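Hut operon positive regulatory protein (Bacillus subtilis, PDB 4H4L) binds cis-acting sequences on the hut mRNA when histidine is present, suppressing transcription termination and so switching on the operon for histidine use. Local coordinates at residues 102-108 with 120-125. The protein carries 1 engineered substitution. Sequence-based numbering, arbitrary orientation.
Sequences LRFAVLR and WIAVSL
Ala105 and Ser124 face each other as an antiparallel hydrogen-bonded pair. Ser124 N gives an almost straight bond to Ala105 O (3.0 Å, 176° at the hydrogen), and Ala105 N returns one to Ser124 O. Leu107 and Ala122 repeat the exchange. There the bond from Ala122 N to Leu107 O (2.9 Å) is more bent, at 140°. The non-hydrogen-bonded pairs between and beyond them add CA-H...O contacts, such as Val106 CA to Ala122 O at 3.4 Å.

Apolar side chains meet on the face that carries Phe104, Val106, Val123 and Leu125. Ile121 runs out straight, with both torsions near 180°, and puts CD1 3.8 Å from Val106 CG1; the two side chains cross obliquely. Ile121 CG1 lies 3.3 Å from Leu107 O. Leu125 CD2 touches two neighbours, Leu102 CD1 at 3.7 Å and Phe104 CB at 4.0 Å. The Phe104 ring turns off from 120-125, and CB makes the contact.

The two strands form a beta hairpin in the middle of the four-stranded antiparallel HutP sheet, with strand 36-44 flanking 102-108 and strand 137-147 flanking 120-125. Helix 70-87 packs on Val123 and Leu125, while helix 9-17 lies on the other face, over Ala105, Ala122 and Ser124, where Ser124 OG is hydrogen-bonded to Ser13 OG. At the loop end, the extended Arg108 chain carries its guanidinium to salt bridges with Glu71 and Asp119, and Trp120 meets edge-to-face His73 of a neighbouring subunit, a residue of the zinc site.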
ATOM      1  N   LEU A 102      12.536   9.223 -17.079  1.00 46.16           N
ATOM      2  CA  LEU A 102      13.255   7.976 -16.924  1.00 47.34           C
ATOM      3  C   LEU A 102      14.117   7.635 -18.131  1.00 53.51           C
ATOM      4  O   LEU A 102      14.044   8.287 -19.185  1.00 58.76           O
ATOM      5  CB  LEU A 102      12.305   6.841 -16.578  1.00 47.12           C
ATOM      6  CG  LEU A 102      11.592   6.901 -15.223  1.00 51.97           C
ATOM      7  CD1 LEU A 102      10.712   5.675 -15.070  1.00 52.48           C
ATOM      8  CD2 LEU A 102      12.576   6.966 -14.065  1.00 50.41           C
ATOM      9  N   ARG A 103      14.982   6.654 -17.930  1.00 53.63           N
ATOM     10  CA  ARG A 103      15.569   5.881 -19.001  1.00 54.87           C
ATOM     11  C   ARG A 103      15.350   4.461 -18.519  1.00 48.57           C
ATOM     12  O   ARG A 103      15.395   4.238 -17.318  1.00 44.96           O
ATOM     13  CB  ARG A 103      17.063   6.174 -19.143  1.00 63.39           C
ATOM     14  CG  ARG A 103      17.741   5.374 -20.266  1.00 74.23           C
ATOM     15  CD  ARG A 103      19.240   5.655 -20.430  1.00 82.31           C
ATOM     16  NE  ARG A 103      19.869   4.728 -21.390  1.00 91.23           N
ATOM     17  CZ  ARG A 103      21.183   4.553 -21.544  1.00 88.33           C
ATOM     18  NH1 ARG A 103      22.054   5.238 -20.810  1.00 87.79           N
ATOM     19  NH2 ARG A 103      21.630   3.686 -22.441  1.00 86.23           N
ATOM     20  N   PHE A 104      15.115   3.527 -19.440  1.00 45.25           N
ATOM     21  CA  PHE A 104      14.877   2.117 -19.118  1.00 45.50           C
ATOM     22  C   PHE A 104      15.742   1.127 -19.914  1.00 44.32           C
ATOM     23  O   PHE A 104      16.025   1.321 -21.110  1.00 42.44           O
ATOM     24  CB  PHE A 104      13.379   1.759 -19.279  1.00 40.42           C
ATOM     25  CG  PHE A 104      12.842   1.984 -20.669  1.00 39.17           C
ATOM     26  CD1 PHE A 104      12.821   0.937 -21.607  1.00 35.97           C
ATOM     27  CD2 PHE A 104      12.342   3.235 -21.049  1.00 39.04           C
ATOM     28  CE1 PHE A 104      12.342   1.146 -22.896  1.00 36.17           C
ATOM     29  CE2 PHE A 104      11.840   3.451 -22.349  1.00 39.72           C
ATOM     30  CZ  PHE A 104      11.840   2.405 -23.273  1.00 37.28           C
ATOM     31  N   ALA A 105      16.137   0.064 -19.232  1.00 43.18           N
ATOM     32  CA  ALA A 105      16.791  -1.056 -19.849  1.00 45.55           C
ATOM     33  C   ALA A 105      15.859  -2.225 -19.685  1.00 53.16           C
ATOM     34  O   ALA A 105      15.212  -2.309 -18.637  1.00 60.81           O
ATOM     35  CB  ALA A 105      18.084  -1.336 -19.126  1.00 45.14           C
ATOM     36  N   VAL A 106      15.774  -3.108 -20.691  1.00 50.20           N
ATOM     37  CA  VAL A 106      15.048  -4.390 -20.568  1.00 52.86           C
ATOM     38  C   VAL A 106      15.894  -5.587 -21.008  1.00 55.01           C
ATOM     39  O   VAL A 106      16.248  -5.715 -22.177  1.00 52.06           O
ATOM     40  CB  VAL A 106      13.757  -4.451 -21.411  1.00 55.02           C
ATOM     41  CG1 VAL A 106      13.008  -5.744 -21.128  1.00 50.19           C
ATOM     42  CG2 VAL A 106      12.878  -3.242 -21.165  1.00 54.64           C
ATOM     43  N   LEU A 107      16.187  -6.477 -20.069  1.00 58.07           N
ATOM     44  CA  LEU A 107      16.963  -7.677 -20.352  1.00 60.71           C
ATOM     45  C   LEU A 107      16.131  -8.948 -20.313  1.00 61.74           C
ATOM     46  O   LEU A 107      15.271  -9.096 -19.446  1.00 67.87           O
ATOM     47  CB  LEU A 107      18.127  -7.817 -19.377  1.00 60.04           C
ATOM     48  CG  LEU A 107      19.526  -7.431 -19.837  1.00 64.61           C
ATOM     49  CD1 LEU A 107      20.536  -8.056 -18.895  1.00 67.26           C
ATOM     50  CD2 LEU A 107      19.801  -7.922 -21.246  1.00 69.09           C
ATOM     51  N   ARG A 108      16.401  -9.856 -21.256  1.00 60.95           N
ATOM     52  CA  ARG A 108      15.795 -11.190 -21.274  1.00 60.88           C
ATOM     53  C   ARG A 108      16.783 -12.332 -21.596  1.00 64.57           C
ATOM     54  O   ARG A 108      17.575 -12.265 -22.546  1.00 62.48           O
ATOM     55  CB  ARG A 108      14.596 -11.256 -22.222  1.00 53.40           C
ATOM     56  CG  ARG A 108      14.129 -12.685 -22.455  1.00 48.32           C
ATOM     57  CD  ARG A 108      13.185 -12.759 -23.633  1.00 48.70           C
ATOM     58  NE  ARG A 108      12.411 -13.997 -23.637  1.00 47.07           N
ATOM     59  CZ  ARG A 108      11.205 -14.117 -24.187  1.00 48.07           C
ATOM     60  NH1 ARG A 108      10.642 -13.060 -24.787  1.00 44.36           N
ATOM     61  NH2 ARG A 108      10.559 -15.287 -24.142  1.00 39.54           N
ATOM     62  N   TRP A 120      14.000 -15.296 -18.161  1.00 59.26           N
ATOM     63  CA  TRP A 120      13.501 -14.377 -17.132  1.00 57.99           C
ATOM     64  C   TRP A 120      13.650 -12.997 -17.688  1.00 58.03           C
ATOM     65  O   TRP A 120      14.400 -12.804 -18.649  1.00 59.19           O
ATOM     66  CB  TRP A 120      14.297 -14.529 -15.829  1.00 57.27           C
ATOM     67  CG  TRP A 120      13.922 -15.793 -15.094  1.00 62.05           C
ATOM     68  CD1 TRP A 120      14.054 -17.099 -15.544  1.00 64.94           C
ATOM     69  CD2 TRP A 120      13.288 -15.918 -13.770  1.00 65.30           C
ATOM     70  NE1 TRP A 120      13.564 -17.992 -14.628  1.00 68.40           N
ATOM     71  CE2 TRP A 120      13.092 -17.357 -13.544  1.00 67.57           C
ATOM     72  CE3 TRP A 120      12.877 -15.022 -12.789  1.00 62.26           C
ATOM     73  CZ2 TRP A 120      12.519 -17.849 -12.382  1.00 67.54           C
ATOM     74  CZ3 TRP A 120      12.302 -15.532 -11.625  1.00 61.17           C
ATOM     75  CH2 TRP A 120      12.127 -16.912 -11.426  1.00 64.06           C
ATOM     76  N   ILE A 121      12.940 -12.015 -17.131  1.00 56.42           N
ATOM     77  CA  ILE A 121      13.031 -10.647 -17.673  1.00 51.30           C
ATOM     78  C   ILE A 121      13.338  -9.620 -16.577  1.00 51.70           C
ATOM     79  O   ILE A 121      13.071  -9.854 -15.406  1.00 51.82           O
ATOM     80  CB  ILE A 121      11.789 -10.292 -18.532  1.00 48.45           C
ATOM     81  CG1 ILE A 121      12.010  -9.013 -19.335  1.00 48.65           C
ATOM     82  CG2 ILE A 121      10.532 -10.210 -17.691  1.00 48.20           C
ATOM     83  CD1 ILE A 121      10.939  -8.798 -20.380  1.00 44.03           C
ATOM     84  N   ALA A 122      13.940  -8.503 -16.944  1.00 47.12           N
ATOM     85  CA  ALA A 122      14.302  -7.528 -15.944  1.00 47.97           C
ATOM     86  C   ALA A 122      14.031  -6.195 -16.539  1.00 49.35           C
ATOM     87  O   ALA A 122      14.506  -5.924 -17.624  1.00 50.48           O
ATOM     88  CB  ALA A 122      15.766  -7.634 -15.569  1.00 46.26           C
ATOM     89  N   VAL A 123      13.233  -5.389 -15.840  1.00 46.66           N
ATOM     90  CA  VAL A 123      12.902  -4.059 -16.281  1.00 45.01           C
ATOM     91  C   VAL A 123      13.570  -3.112 -15.288  1.00 47.13           C
ATOM     92  O   VAL A 123      13.270  -3.156 -14.103  1.00 50.95           O
ATOM     93  CB  VAL A 123      11.385  -3.896 -16.327  1.00 46.92           C
ATOM     94  CG1 VAL A 123      11.013  -2.550 -16.891  1.00 45.34           C
ATOM     95  CG2 VAL A 123      10.760  -4.996 -17.180  1.00 50.64           C
ATOM     96  N   SER A 124      14.533  -2.319 -15.742  1.00 42.78           N
ATOM     97  CA  SER A 124      15.307  -1.503 -14.816  1.00 44.24           C
ATOM     98  C   SER A 124      15.062  -0.059 -15.160  1.00 43.12           C
ATOM     99  O   SER A 124      15.160   0.311 -16.323  1.00 38.40           O
ATOM    100  CB  SER A 124      16.814  -1.808 -14.912  1.00 51.97           C
ATOM    101  OG  SER A 124      17.109  -3.173 -14.612  1.00 54.82           O
ATOM    102  N   LEU A 125      14.735   0.755 -14.159  1.00 42.00           N
ATOM    103  CA  LEU A 125      14.365   2.135 -14.414  1.00 41.58           C
ATOM    104  C   LEU A 125      15.380   3.067 -13.775  1.00 42.98           C
ATOM    105  O   LEU A 125      15.774   2.815 -12.645  1.00 46.97           O
ATOM    106  CB  LEU A 125      13.001   2.386 -13.796  1.00 38.63           C
ATOM    107  CG  LEU A 125      11.835   1.612 -14.389  1.00 37.55           C
ATOM    108  CD1 LEU A 125      10.609   1.790 -13.510  1.00 36.05           C
ATOM    109  CD2 LEU A 125      11.554   2.141 -15.783  1.00 38.50           C
TER